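Tripartite terminase subunit 3 (Human herpesvirus 5, PDB 3N4P) forms, with two partner subunits, the terminase motor thought to drive viral DNA into empty capsids, and carries the nuclease in the C-terminal domain described here. Local coordinates at residues S108-I113 with A147-C152; I121-S126 with V211-K216; T142-A147 with Q179-M184; L153-V158 with V166-T171; G185-L190 with A264-D269. One frame throughout, in Å; residues are numbered along the deposited sequence.

Helix 109-127 opens the chain's first two contacts. Contact 1 closes first, where 147-152 returns to 108-113, after contacts 2 and 3 have already opened, so it crosses both. Contact 4 is a short closure between helix 144-161 and strand 165-172, nested inside contact 3, which ties the start of that same helix to the loop at 179-184. Contacts 3 and 4 both lie within the long loop closed by contact 2, which ties helix 109-127 to the loop after strand 204-211. Contact 5 opens at 185-190, crosses contact 2, and brings helix 256-267 against helix 187-200. Contacts 1, 3 and 4 thus share helix 144-161, whereas contact 5 joins two other helices.

Contact 1 (S108-I113 with A147-C152); sequences SSEVAI and AVRIAC
E110 and R149 meet because both side chains leave their helices beside their own backbone N. The E110 chain (chi1 -63°) then runs on extended toward the second helix, while R149 folds at chi3 (-62°) and turns its guanidinium back to meet it. E110 OE2 receives R149 NE at 2.8 Å, from the syn side and near both group planes, and R149 NH2 at 3.2 Å in a more bent, weak bond. This salt bridge is thus a fork onto a single oxygen and not a side-by-side pair, in keeping with the 64° turn between the two flat groups. Below the charges the E110 stem passes I150 at roughly a right angle, with E110 CB 3.9 Å from I150 CG1. Deeper still, I113 CG2 lies 4.3 Å from I150 CD1; F100 packs on I113 and P69 on I150. The contact joins helix 109-127 to helix 144-161 near the magnesium ligands: the I113 and D68 side chains are about 9 Å apart, as are those of I150 and E139. With R149 exposed, the salt bridge sits at the outer side of an apolar seam, where solvent would probably weaken the charge attraction while the buried isoleucines stay shielded.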
# COMPACT_ATOMS: atom_id res chain seq x y z
N SER B 108 -16.68 -34.51 -3.98
CA SER B 108 -17.06 -34.00 -5.29
C SER B 108 -16.11 -32.89 -5.54
O SER B 108 -16.06 -31.91 -4.78
CB SER B 108 -18.48 -33.46 -5.31
OG SER B 108 -18.84 -33.11 -6.63
N SER B 109 -15.32 -33.06 -6.59
CA SER B 109 -14.33 -32.09 -6.92
C SER B 109 -15.06 -30.80 -7.21
O SER B 109 -14.58 -29.73 -6.87
CB SER B 109 -13.55 -32.54 -8.14
OG SER B 109 -12.96 -33.79 -7.89
N GLU B 110 -16.23 -30.92 -7.82
CA GLU B 110 -16.99 -29.80 -8.31
C GLU B 110 -17.57 -28.98 -7.17
O GLU B 110 -17.55 -27.73 -7.22
CB GLU B 110 -18.06 -30.28 -9.28
CG GLU B 110 -17.43 -30.94 -10.49
CD GLU B 110 -18.39 -31.69 -11.39
OE1 GLU B 110 -18.28 -32.94 -11.44
OE2 GLU B 110 -19.23 -31.05 -12.07
N VAL B 111 -18.03 -29.67 -6.13
CA VAL B 111 -18.48 -29.00 -4.93
C VAL B 111 -17.32 -28.34 -4.14
O VAL B 111 -17.40 -27.19 -3.78
CB VAL B 111 -19.29 -29.94 -4.05
CG1 VAL B 111 -19.52 -29.34 -2.65
CG2 VAL B 111 -20.62 -30.30 -4.77
N ALA B 112 -16.24 -29.06 -3.90
CA ALA B 112 -15.08 -28.45 -3.27
C ALA B 112 -14.67 -27.22 -4.04
O ALA B 112 -14.48 -26.17 -3.44
CB ALA B 112 -13.94 -29.43 -3.20
N ILE B 113 -14.58 -27.32 -5.35
CA ILE B 113 -14.15 -26.14 -6.13
C ILE B 113 -15.07 -24.94 -6.01
O ILE B 113 -14.59 -23.79 -5.84
CB ILE B 113 -13.87 -26.47 -7.61
CG1 ILE B 113 -12.55 -27.26 -7.67
CG2 ILE B 113 -13.69 -25.18 -8.43
CD1 ILE B 113 -12.41 -28.24 -8.78
N ALA B 147 -18.08 -27.19 -15.95
CA ALA B 147 -18.02 -25.74 -15.68
C ALA B 147 -19.43 -25.21 -15.54
O ALA B 147 -19.66 -24.30 -14.73
CB ALA B 147 -17.26 -25.00 -16.78
N VAL B 148 -20.36 -25.76 -16.32
CA VAL B 148 -21.79 -25.48 -16.14
C VAL B 148 -22.18 -25.74 -14.71
O VAL B 148 -22.71 -24.85 -14.04
CB VAL B 148 -22.73 -26.32 -17.03
CG1 VAL B 148 -24.13 -25.66 -17.09
CG2 VAL B 148 -22.18 -26.45 -18.41
N ARG B 149 -21.92 -26.95 -14.23
CA ARG B 149 -22.39 -27.35 -12.92
C ARG B 149 -21.75 -26.56 -11.83
O ARG B 149 -22.40 -26.23 -10.84
CB ARG B 149 -22.18 -28.85 -12.66
CG ARG B 149 -23.19 -29.75 -13.35
CD ARG B 149 -23.00 -31.25 -12.93
NE ARG B 149 -21.67 -31.70 -13.35
CZ ARG B 149 -21.36 -32.17 -14.56
NH1 ARG B 149 -22.29 -32.35 -15.52
NH2 ARG B 149 -20.10 -32.52 -14.81
N ILE B 150 -20.46 -26.26 -12.00
CA ILE B 150 -19.73 -25.45 -11.05
C ILE B 150 -20.30 -24.04 -10.99
O ILE B 150 -20.50 -23.52 -9.90
CB ILE B 150 -18.20 -25.46 -11.35
CG1 ILE B 150 -17.59 -26.82 -10.93
CG2 ILE B 150 -17.43 -24.20 -10.74
CD1 ILE B 150 -16.13 -27.00 -11.43
N ALA B 151 -20.58 -23.43 -12.14
CA ALA B 151 -21.20 -22.09 -12.12
C ALA B 151 -22.44 -22.13 -11.25
O ALA B 151 -22.66 -21.27 -10.36
CB ALA B 151 -21.57 -21.62 -13.52
N CYS B 152 -23.26 -23.13 -11.51
CA CYS B 152 -24.53 -23.27 -10.83
C CYS B 152 -24.29 -23.48 -9.34
O CYS B 152 -25.01 -22.93 -8.53
CB CYS B 152 -25.35 -24.38 -11.52
SG CYS B 152 -26.73 -24.91 -10.57

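Contact 2 (I121-S126 with V211-K216); sequences IISVLS and VSYTIK
S123 and Y213 meet through their hydroxyls: S123 OG sits in the plane of the tyrosine ring, at its edge, and hydrogen-bonds Y213 OH. S123 OG and Y213 OH are modelled 2.4 Å apart, which is very short, so the exact length is doubtful. Beside this polar pair lies an apolar one, V124 CG2 against V211 CG2 at 3.8 Å, and V211 CG1 also rests 3.9 Å from S123 CB. With OG next to its own backbone N (chi1 -60°), S123 also keeps a hydrogen bond to the carbonyl O of H119, one turn earlier in the helix. H119 stacks on the Y213 ring as well, so it touches both partners of the hydroxyl pair and is likely to steady them. Further out, E98 takes the backbone N of Y213 through OE2 and that of T214 through OE1, holding the turn that presents the tyrosine. S212 OG accepts from I215 N at 3.1 Å and so makes an ST motif, while V211 is still paired by backbone hydrogen bonds with strand 91-100. Helix 109-127 is thereby packed over the end of strand 204-211 and the loop that leaves it, an arrangement of helix on sheet as in the mixed alpha/beta RNase H-like fold of terminase nucleases.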
# COMPACT_ATOMS: atom_id res chain seq x y z
N ILE B 121 -15.62 -15.22 -2.21
CA ILE B 121 -16.56 -14.18 -2.65
C ILE B 121 -17.43 -13.57 -1.51
O ILE B 121 -17.54 -12.34 -1.44
CB ILE B 121 -17.51 -14.73 -3.76
CG1 ILE B 121 -16.72 -14.87 -5.08
CG2 ILE B 121 -18.80 -13.85 -3.94
CD1 ILE B 121 -17.43 -16.05 -5.95
N ILE B 122 -18.00 -14.42 -0.67
CA ILE B 122 -18.77 -14.01 0.49
C ILE B 122 -17.90 -13.20 1.46
O ILE B 122 -18.35 -12.15 1.94
CB ILE B 122 -19.43 -15.23 1.15
CG1 ILE B 122 -20.43 -15.89 0.18
CG2 ILE B 122 -20.13 -14.94 2.57
CD1 ILE B 122 -20.55 -17.47 0.56
N SER B 123 -16.66 -13.62 1.74
CA SER B 123 -15.83 -12.80 2.63
C SER B 123 -15.53 -11.44 2.00
O SER B 123 -15.50 -10.45 2.70
CB SER B 123 -14.51 -13.48 2.97
OG SER B 123 -14.82 -14.71 3.62
N VAL B 124 -15.26 -11.42 0.70
CA VAL B 124 -14.96 -10.20 0.02
C VAL B 124 -16.16 -9.27 0.07
O VAL B 124 -15.97 -8.07 0.34
CB VAL B 124 -14.59 -10.41 -1.42
CG1 VAL B 124 -14.54 -9.01 -2.22
CG2 VAL B 124 -13.23 -11.09 -1.54
N LEU B 125 -17.37 -9.78 -0.20
CA LEU B 125 -18.54 -8.92 -0.20
C LEU B 125 -18.73 -8.32 1.19
O LEU B 125 -18.99 -7.14 1.33
CB LEU B 125 -19.83 -9.72 -0.59
CG LEU B 125 -19.79 -10.06 -2.09
CD1 LEU B 125 -21.00 -10.85 -2.42
CD2 LEU B 125 -19.67 -8.81 -3.01
N SER B 126 -18.58 -9.15 2.20
CA SER B 126 -18.58 -8.78 3.60
C SER B 126 -17.61 -7.64 3.96
O SER B 126 -17.96 -6.74 4.73
CB SER B 126 -18.13 -9.99 4.38
OG SER B 126 -18.67 -9.94 5.66
N VAL B 211 -8.50 -11.43 0.59
CA VAL B 211 -9.04 -12.68 1.20
C VAL B 211 -8.38 -13.85 0.52
O VAL B 211 -8.30 -13.86 -0.68
CB VAL B 211 -10.56 -12.78 0.92
CG1 VAL B 211 -11.11 -14.19 1.30
CG2 VAL B 211 -11.25 -11.68 1.67
N SER B 212 -7.86 -14.79 1.29
CA SER B 212 -7.38 -16.02 0.69
C SER B 212 -7.32 -17.18 1.65
O SER B 212 -6.33 -17.30 2.34
CB SER B 212 -5.97 -15.84 0.19
OG SER B 212 -5.57 -17.10 -0.35
N TYR B 213 -8.31 -18.06 1.64
CA TYR B 213 -8.36 -19.11 2.63
C TYR B 213 -7.40 -20.26 2.30
O TYR B 213 -7.02 -21.02 3.19
CB TYR B 213 -9.79 -19.66 2.78
CG TYR B 213 -10.70 -18.62 3.41
CD1 TYR B 213 -11.65 -17.94 2.63
CD2 TYR B 213 -10.63 -18.35 4.80
CE1 TYR B 213 -12.50 -17.02 3.19
CE2 TYR B 213 -11.47 -17.40 5.39
CZ TYR B 213 -12.42 -16.72 4.56
OH TYR B 213 -13.30 -15.80 5.11
N THR B 214 -7.00 -20.40 1.03
CA THR B 214 -6.17 -21.56 0.68
C THR B 214 -4.71 -21.16 0.63
O THR B 214 -3.84 -22.05 0.56
CB THR B 214 -6.50 -22.14 -0.73
OG1 THR B 214 -6.26 -21.15 -1.72
CG2 THR B 214 -7.96 -22.61 -0.79
N ILE B 215 -4.39 -19.84 0.60
CA ILE B 215 -3.00 -19.44 0.58
C ILE B 215 -2.48 -18.83 1.89
O ILE B 215 -1.32 -19.03 2.22
CB ILE B 215 -2.74 -18.44 -0.62
CG1 ILE B 215 -3.13 -19.12 -1.95
CG2 ILE B 215 -1.27 -17.93 -0.67
CD1 ILE B 215 -3.30 -18.01 -3.11
N LYS B 216 -3.29 -18.01 2.59
CA LYS B 216 -2.76 -17.15 3.68
C LYS B 216 -2.07 -17.86 4.80
O LYS B 216 -1.10 -17.30 5.42
CB LYS B 216 -3.84 -16.30 4.35
CG LYS B 216 -3.91 -14.90 3.76
CD LYS B 216 -3.89 -13.71 4.82
CE LYS B 216 -5.27 -13.08 5.08
NZ LYS B 216 -6.11 -12.90 3.82

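Contact 3 (T142-A147 with Q179-M184); sequences TNQAAA and QPFYLM
Q144 and F181 carry this contact through a CH-pi interaction, in which the first turn of helix 144-161 meets a loop that enters by an inverse gamma turn centred on P180. That turn is closed by F181 N bonding to Q179 O at 2.7 Å, and is followed directly by F181. The tight part is the ring itself. Q144 CB stands over one face, 3.8 Å from the F181 ring centroid and 17° off its normal, offset toward the rim. Beyond CG the glutamine chain is extended and carries its amide past the end of the ring, the two planes lying 39° apart. F181 reaches this position with its CG between the backbone N and the carbonyl carbon (chi1 74°), a crowded arrangement that lifts the ring up alongside the helix. Further along the helix, the buried A147 makes a looser contact, A147 CB to F181 CB at 4.1 Å, on a face of the helix that also touches V138 and lies some 6 Å from the side chain of the metal ligand E139. In contrast to Q144 CB over the ring face, the solvent-exposed L183 lies at the ring edge, its CG in the plane; D173 touches Q144. No hydrogen bond spans the two segments. The nearest approach is from the glutamine amide, with Q144 NE2 3.4 Å from F181 CZ.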
# COMPACT_ATOMS: atom_id res chain seq x y z
N THR B 142 -11.78 -27.51 -21.78
CA THR B 142 -12.02 -28.91 -22.27
C THR B 142 -13.23 -29.64 -21.69
O THR B 142 -13.74 -30.58 -22.31
CB THR B 142 -10.80 -29.83 -22.17
OG1 THR B 142 -9.79 -29.19 -21.38
CG2 THR B 142 -10.28 -30.18 -23.57
N ASN B 143 -13.67 -29.21 -20.52
CA ASN B 143 -14.76 -29.88 -19.81
C ASN B 143 -15.84 -28.88 -19.43
O ASN B 143 -15.92 -28.41 -18.29
CB ASN B 143 -14.21 -30.61 -18.58
CG ASN B 143 -15.21 -31.57 -17.93
OD1 ASN B 143 -16.24 -31.99 -18.52
ND2 ASN B 143 -14.90 -31.93 -16.69
N GLN B 144 -16.71 -28.59 -20.39
CA GLN B 144 -17.68 -27.50 -20.27
C GLN B 144 -18.93 -27.88 -19.50
O GLN B 144 -19.63 -27.00 -18.99
CB GLN B 144 -18.10 -27.03 -21.65
CG GLN B 144 -18.15 -28.15 -22.65
CD GLN B 144 -18.18 -27.64 -24.07
OE1 GLN B 144 -18.97 -28.13 -24.89
NE2 GLN B 144 -17.34 -26.67 -24.38
N ALA B 145 -19.20 -29.18 -19.43
CA ALA B 145 -20.33 -29.66 -18.68
C ALA B 145 -20.05 -29.38 -17.20
O ALA B 145 -20.84 -28.72 -16.53
CB ALA B 145 -20.59 -31.16 -18.95
N ALA B 146 -18.88 -29.82 -16.73
CA ALA B 146 -18.42 -29.54 -15.36
C ALA B 146 -18.37 -28.05 -14.98
O ALA B 146 -18.64 -27.69 -13.84
CB ALA B 146 -17.08 -30.20 -15.09
N ALA B 147 -18.08 -27.19 -15.95
CA ALA B 147 -18.02 -25.74 -15.68
C ALA B 147 -19.43 -25.21 -15.54
O ALA B 147 -19.66 -24.30 -14.73
CB ALA B 147 -17.26 -25.00 -16.78
N GLN B 179 -24.67 -20.88 -22.42
CA GLN B 179 -24.30 -21.71 -21.29
C GLN B 179 -23.33 -20.88 -20.47
O GLN B 179 -22.54 -20.13 -21.03
CB GLN B 179 -23.62 -23.01 -21.75
CG GLN B 179 -24.46 -23.88 -22.67
CD GLN B 179 -25.37 -24.84 -21.94
OE1 GLN B 179 -26.05 -25.64 -22.57
NE2 GLN B 179 -25.40 -24.78 -20.61
N PRO B 180 -23.39 -21.01 -19.13
CA PRO B 180 -22.60 -20.21 -18.16
C PRO B 180 -21.14 -20.58 -18.12
O PRO B 180 -20.63 -20.86 -17.04
CB PRO B 180 -23.23 -20.57 -16.82
CG PRO B 180 -23.79 -21.96 -17.03
CD PRO B 180 -24.26 -22.01 -18.46
N PHE B 181 -20.47 -20.56 -19.28
CA PHE B 181 -19.03 -20.76 -19.33
C PHE B 181 -18.32 -19.76 -20.22
O PHE B 181 -18.97 -18.98 -20.91
CB PHE B 181 -18.58 -22.24 -19.50
CG PHE B 181 -18.78 -22.82 -20.89
CD1 PHE B 181 -19.93 -23.52 -21.20
CD2 PHE B 181 -17.78 -22.74 -21.85
CE1 PHE B 181 -20.12 -24.10 -22.46
CE2 PHE B 181 -17.95 -23.31 -23.12
CZ PHE B 181 -19.13 -23.98 -23.44
N TYR B 182 -17.00 -19.69 -20.03
CA TYR B 182 -16.11 -18.84 -20.81
C TYR B 182 -15.06 -19.74 -21.42
O TYR B 182 -14.61 -20.72 -20.81
CB TYR B 182 -15.45 -17.77 -19.92
CG TYR B 182 -14.29 -17.03 -20.62
CD1 TYR B 182 -12.97 -17.40 -20.38
CD2 TYR B 182 -14.54 -16.01 -21.53
CE1 TYR B 182 -11.90 -16.76 -21.04
CE2 TYR B 182 -13.47 -15.38 -22.21
CZ TYR B 182 -12.18 -15.75 -21.94
OH TYR B 182 -11.19 -15.14 -22.57
N LEU B 183 -14.68 -19.40 -22.64
CA LEU B 183 -13.73 -20.16 -23.42
C LEU B 183 -12.49 -19.32 -23.69
O LEU B 183 -12.58 -18.19 -24.20
CB LEU B 183 -14.39 -20.56 -24.73
CG LEU B 183 -14.74 -22.04 -24.89
CD1 LEU B 183 -15.87 -22.25 -25.92
CD2 LEU B 183 -13.47 -22.84 -25.28
N MET B 184 -11.32 -19.85 -23.33
CA MET B 184 -10.08 -19.18 -23.63
C MET B 184 -9.82 -19.47 -25.07
O MET B 184 -10.19 -20.54 -25.58
CB MET B 184 -8.96 -19.73 -22.79
CG MET B 184 -7.78 -18.81 -22.74
SD MET B 184 -7.51 -18.49 -21.01
CE MET B 184 -6.19 -19.65 -20.63

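Contact 4 (L153-V158 with V166-T171); sequences LIRQSV and VLFYHT
F168 points its ring at the helix end-on, and I154 and R155 receive the tip from neighbouring positions. I154 CB lies near the plane of the ring, at its edge, 4.2 Å from F168 CZ. R155 comes in more obliquely: R155 CB is 3.7 Å from F168 CE1, and the R155 and F168 side chains cross at about a right angle. CG of R155 stands anti to the backbone N (chi1 -170°), which brings R155 CG to 4.4 Å from V166 CB before the chain bends and carries the guanidinium away. That group is turned 66° from the phenyl plane, and the arginine contributes hydrocarbon here, not charge. The segments run nearly antiparallel, at 165°, with axes 10.0 Å apart. This is the return half of the beta-alpha-beta crossover formed by strand 133-138, helix 144-161 and strand 165-172; A151 and I136 also touch F168, while A114 of helix 109-127 also packs on I154.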
# COMPACT_ATOMS: atom_id res chain seq x y z
N LEU B 153 -23.22 -24.18 -8.96
CA LEU B 153 -22.96 -24.40 -7.53
C LEU B 153 -22.50 -23.15 -6.84
O LEU B 153 -22.80 -22.93 -5.71
CB LEU B 153 -22.02 -25.59 -7.22
CG LEU B 153 -22.53 -27.00 -7.57
CD1 LEU B 153 -21.35 -27.90 -7.90
CD2 LEU B 153 -23.46 -27.69 -6.50
N ILE B 154 -21.80 -22.29 -7.56
CA ILE B 154 -21.27 -21.05 -7.02
C ILE B 154 -22.44 -20.13 -6.76
O ILE B 154 -22.54 -19.54 -5.68
CB ILE B 154 -20.35 -20.36 -8.02
CG1 ILE B 154 -19.01 -21.14 -8.16
CG2 ILE B 154 -20.06 -18.86 -7.53
CD1 ILE B 154 -18.05 -20.58 -9.16
N ARG B 155 -23.28 -19.93 -7.77
CA ARG B 155 -24.44 -19.06 -7.66
C ARG B 155 -25.28 -19.50 -6.42
O ARG B 155 -25.73 -18.68 -5.62
CB ARG B 155 -25.30 -19.16 -8.92
CG ARG B 155 -26.42 -18.13 -9.06
CD ARG B 155 -27.52 -18.60 -10.05
NE ARG B 155 -27.80 -20.03 -9.92
CZ ARG B 155 -28.60 -20.59 -9.01
NH1 ARG B 155 -29.25 -19.86 -8.11
NH2 ARG B 155 -28.73 -21.92 -9.00
N GLN B 156 -25.44 -20.79 -6.28
CA GLN B 156 -26.05 -21.38 -5.09
C GLN B 156 -25.49 -21.00 -3.70
O GLN B 156 -26.26 -20.56 -2.84
CB GLN B 156 -25.99 -22.89 -5.24
CG GLN B 156 -27.18 -23.44 -5.83
CD GLN B 156 -27.11 -24.96 -5.96
OE1 GLN B 156 -27.16 -25.50 -7.09
NE2 GLN B 156 -26.93 -25.66 -4.82
N SER B 157 -24.18 -21.19 -3.46
CA SER B 157 -23.59 -20.79 -2.15
C SER B 157 -23.71 -19.29 -1.97
O SER B 157 -24.14 -18.83 -0.91
CB SER B 157 -22.10 -21.16 -1.95
OG SER B 157 -21.86 -22.51 -2.25
N VAL B 158 -23.40 -18.54 -2.99
CA VAL B 158 -23.41 -17.09 -2.86
C VAL B 158 -24.76 -16.58 -2.38
O VAL B 158 -24.85 -15.97 -1.29
CB VAL B 158 -22.91 -16.38 -4.15
CG1 VAL B 158 -23.12 -14.88 -4.04
CG2 VAL B 158 -21.45 -16.71 -4.37
N VAL B 166 -26.10 -11.72 -9.32
CA VAL B 166 -25.02 -12.55 -9.84
C VAL B 166 -25.23 -12.68 -11.34
O VAL B 166 -26.36 -12.91 -11.79
CB VAL B 166 -25.10 -13.95 -9.23
CG1 VAL B 166 -23.77 -14.52 -9.10
CG2 VAL B 166 -25.70 -13.87 -7.85
N LEU B 167 -24.17 -12.53 -12.12
CA LEU B 167 -24.18 -12.64 -13.59
C LEU B 167 -23.02 -13.53 -13.95
O LEU B 167 -22.02 -13.50 -13.27
CB LEU B 167 -23.94 -11.30 -14.26
CG LEU B 167 -25.08 -10.28 -14.32
CD1 LEU B 167 -25.24 -9.46 -13.04
CD2 LEU B 167 -24.88 -9.37 -15.48
N PHE B 168 -23.15 -14.33 -14.98
CA PHE B 168 -22.11 -15.25 -15.37
C PHE B 168 -21.78 -14.94 -16.81
O PHE B 168 -22.60 -14.41 -17.55
CB PHE B 168 -22.53 -16.70 -15.20
CG PHE B 168 -22.37 -17.20 -13.81
CD1 PHE B 168 -23.38 -17.04 -12.88
CD2 PHE B 168 -21.20 -17.84 -13.41
CE1 PHE B 168 -23.25 -17.52 -11.56
CE2 PHE B 168 -21.06 -18.33 -12.08
CZ PHE B 168 -22.08 -18.16 -11.16
N TYR B 169 -20.55 -15.21 -17.20
CA TYR B 169 -20.13 -14.92 -18.58
C TYR B 169 -20.84 -16.01 -19.34
O TYR B 169 -20.71 -17.17 -18.95
CB TYR B 169 -18.64 -15.11 -18.73
CG TYR B 169 -18.11 -14.64 -20.05
CD1 TYR B 169 -17.43 -13.42 -20.14
CD2 TYR B 169 -18.27 -15.41 -21.20
CE1 TYR B 169 -16.94 -12.97 -21.38
CE2 TYR B 169 -17.77 -14.95 -22.46
CZ TYR B 169 -17.11 -13.74 -22.52
OH TYR B 169 -16.62 -13.29 -23.73
N HIS B 170 -21.62 -15.68 -20.37
CA HIS B 170 -22.33 -16.70 -21.18
C HIS B 170 -21.79 -16.76 -22.58
O HIS B 170 -21.46 -15.73 -23.18
CB HIS B 170 -23.83 -16.46 -21.22
CG HIS B 170 -24.54 -16.95 -20.01
ND1 HIS B 170 -25.48 -17.97 -20.05
CD2 HIS B 170 -24.45 -16.57 -18.72
CE1 HIS B 170 -25.93 -18.19 -18.84
NE2 HIS B 170 -25.33 -17.35 -18.01
N THR B 171 -21.68 -17.98 -23.10
CA THR B 171 -21.24 -18.15 -24.48
C THR B 171 -22.18 -19.13 -25.19
O THR B 171 -22.66 -20.08 -24.59
CB THR B 171 -19.77 -18.63 -24.58
OG1 THR B 171 -19.71 -20.04 -24.38
CG2 THR B 171 -18.94 -18.01 -23.53

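Contact 5 (G185-L190 with A264-D269); sequences GRDKAL and ATYLCD
The end of Y266 meets D187 and L190, which stand one turn apart on helix 187-200. The apolar part belongs to the leucine. L190 CB is 4.1 Å from Y266 CE1, and L190 CD1 comes to 3.6 Å from Y266 OH, a packing contact alongside the phenol oxygen. Y266 reaches over because its CG is anti to the backbone N (chi1 -174°), which throws the ring off helix 256-267 toward the other helix; A191 and Q194 touch it too. The aspartate meets the ring mostly through carbon, D187 CB to Y266 CE2 at 4.1 Å, in an approach that is neither face nor edge. Its polar pairing goes another way. D187 OD1 is 3.8 Å from Y266 OH, too far for a hydrogen bond. D187 OD2 is instead hydrogen-bonded to Y182 OH. The carboxylate plane is turned 53° from the Y266 ring. Segment 185-190 opens the region 185-205, which is required for interaction with UL56 and for DNA packaging. Since no hydrogen bond links the two segments, this surface contact is one of van der Waals packing, in which the tyrosine bridges the helices while the polar partner of D187 is Y182.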
# COMPACT_ATOMS: atom_id res chain seq x y z
N GLY B 185 -9.25 -18.51 -25.76
CA GLY B 185 -9.00 -18.66 -27.17
C GLY B 185 -8.05 -17.55 -27.47
O GLY B 185 -7.09 -17.32 -26.71
N ARG B 186 -8.35 -16.84 -28.55
CA ARG B 186 -7.49 -15.72 -29.01
C ARG B 186 -7.31 -14.69 -27.91
O ARG B 186 -6.33 -13.99 -27.88
CB ARG B 186 -8.07 -15.03 -30.26
CG ARG B 186 -7.45 -15.46 -31.55
CD ARG B 186 -7.28 -16.97 -31.67
NE ARG B 186 -6.13 -17.30 -32.52
CZ ARG B 186 -6.20 -17.81 -33.75
NH1 ARG B 186 -7.37 -18.07 -34.31
NH2 ARG B 186 -5.08 -18.07 -34.41
N ASP B 187 -8.29 -14.62 -27.01
CA ASP B 187 -8.23 -13.71 -25.88
C ASP B 187 -6.89 -13.70 -25.11
O ASP B 187 -6.38 -12.65 -24.82
CB ASP B 187 -9.35 -14.05 -24.90
CG ASP B 187 -10.71 -13.75 -25.48
OD1 ASP B 187 -10.74 -12.88 -26.39
OD2 ASP B 187 -11.70 -14.39 -25.05
N LYS B 188 -6.38 -14.88 -24.75
CA LYS B 188 -5.25 -14.99 -23.83
C LYS B 188 -4.05 -14.08 -24.21
O LYS B 188 -3.39 -13.49 -23.35
CB LYS B 188 -4.79 -16.44 -23.75
CG LYS B 188 -4.09 -16.72 -22.48
CD LYS B 188 -2.93 -17.69 -22.64
CE LYS B 188 -2.78 -18.52 -21.32
NZ LYS B 188 -1.34 -18.59 -20.85
N ALA B 189 -3.74 -13.96 -25.48
CA ALA B 189 -2.59 -13.12 -25.82
C ALA B 189 -2.90 -11.65 -25.48
O ALA B 189 -2.16 -11.02 -24.77
CB ALA B 189 -2.19 -13.30 -27.22
N LEU B 190 -4.05 -11.13 -25.92
CA LEU B 190 -4.43 -9.73 -25.58
C LEU B 190 -4.38 -9.46 -24.06
O LEU B 190 -3.80 -8.46 -23.58
CB LEU B 190 -5.83 -9.41 -26.10
CG LEU B 190 -6.12 -9.68 -27.57
CD1 LEU B 190 -7.49 -9.11 -28.01
CD2 LEU B 190 -4.99 -9.13 -28.44
N ALA B 264 -9.44 -12.07 -14.88
CA ALA B 264 -10.42 -11.24 -14.19
C ALA B 264 -10.20 -9.77 -14.58
O ALA B 264 -11.16 -9.05 -14.84
CB ALA B 264 -10.36 -11.44 -12.67
N THR B 265 -8.95 -9.32 -14.61
CA THR B 265 -8.68 -7.91 -14.93
C THR B 265 -9.12 -7.58 -16.36
O THR B 265 -9.79 -6.58 -16.58
CB THR B 265 -7.19 -7.52 -14.65
OG1 THR B 265 -6.30 -8.31 -15.46
CG2 THR B 265 -6.85 -7.80 -13.20
N TYR B 266 -8.78 -8.44 -17.30
CA TYR B 266 -9.21 -8.35 -18.67
C TYR B 266 -10.75 -8.29 -18.88
O TYR B 266 -11.24 -7.47 -19.70
CB TYR B 266 -8.67 -9.57 -19.40
CG TYR B 266 -8.89 -9.58 -20.88
CD1 TYR B 266 -8.24 -8.64 -21.71
CD2 TYR B 266 -9.71 -10.56 -21.47
CE1 TYR B 266 -8.41 -8.64 -23.07
CE2 TYR B 266 -9.87 -10.58 -22.87
CZ TYR B 266 -9.23 -9.61 -23.65
OH TYR B 266 -9.36 -9.58 -25.02
N LEU B 267 -11.53 -9.14 -18.20
CA LEU B 267 -12.94 -9.10 -18.48
C LEU B 267 -13.61 -7.93 -17.76
O LEU B 267 -14.78 -7.71 -17.95
CB LEU B 267 -13.65 -10.39 -18.15
CG LEU B 267 -13.64 -11.76 -18.83
CD1 LEU B 267 -13.13 -11.83 -20.28
CD2 LEU B 267 -12.98 -12.76 -17.97
N CYS B 268 -12.88 -7.20 -16.93
CA CYS B 268 -13.32 -5.85 -16.49
C CYS B 268 -13.85 -4.88 -17.59
O CYS B 268 -14.84 -4.18 -17.34
CB CYS B 268 -12.26 -5.11 -15.65
SG CYS B 268 -12.44 -5.14 -13.81
N ASP B 269 -13.24 -4.79 -18.78
CA ASP B 269 -13.71 -3.77 -19.74
C ASP B 269 -15.12 -3.99 -20.32
O ASP B 269 -15.62 -5.09 -20.33
CB ASP B 269 -12.75 -3.52 -20.88
CG ASP B 269 -13.02 -2.16 -21.56
OD1 ASP B 269 -12.69 -1.12 -20.93
OD2 ASP B 269 -13.60 -2.10 -22.69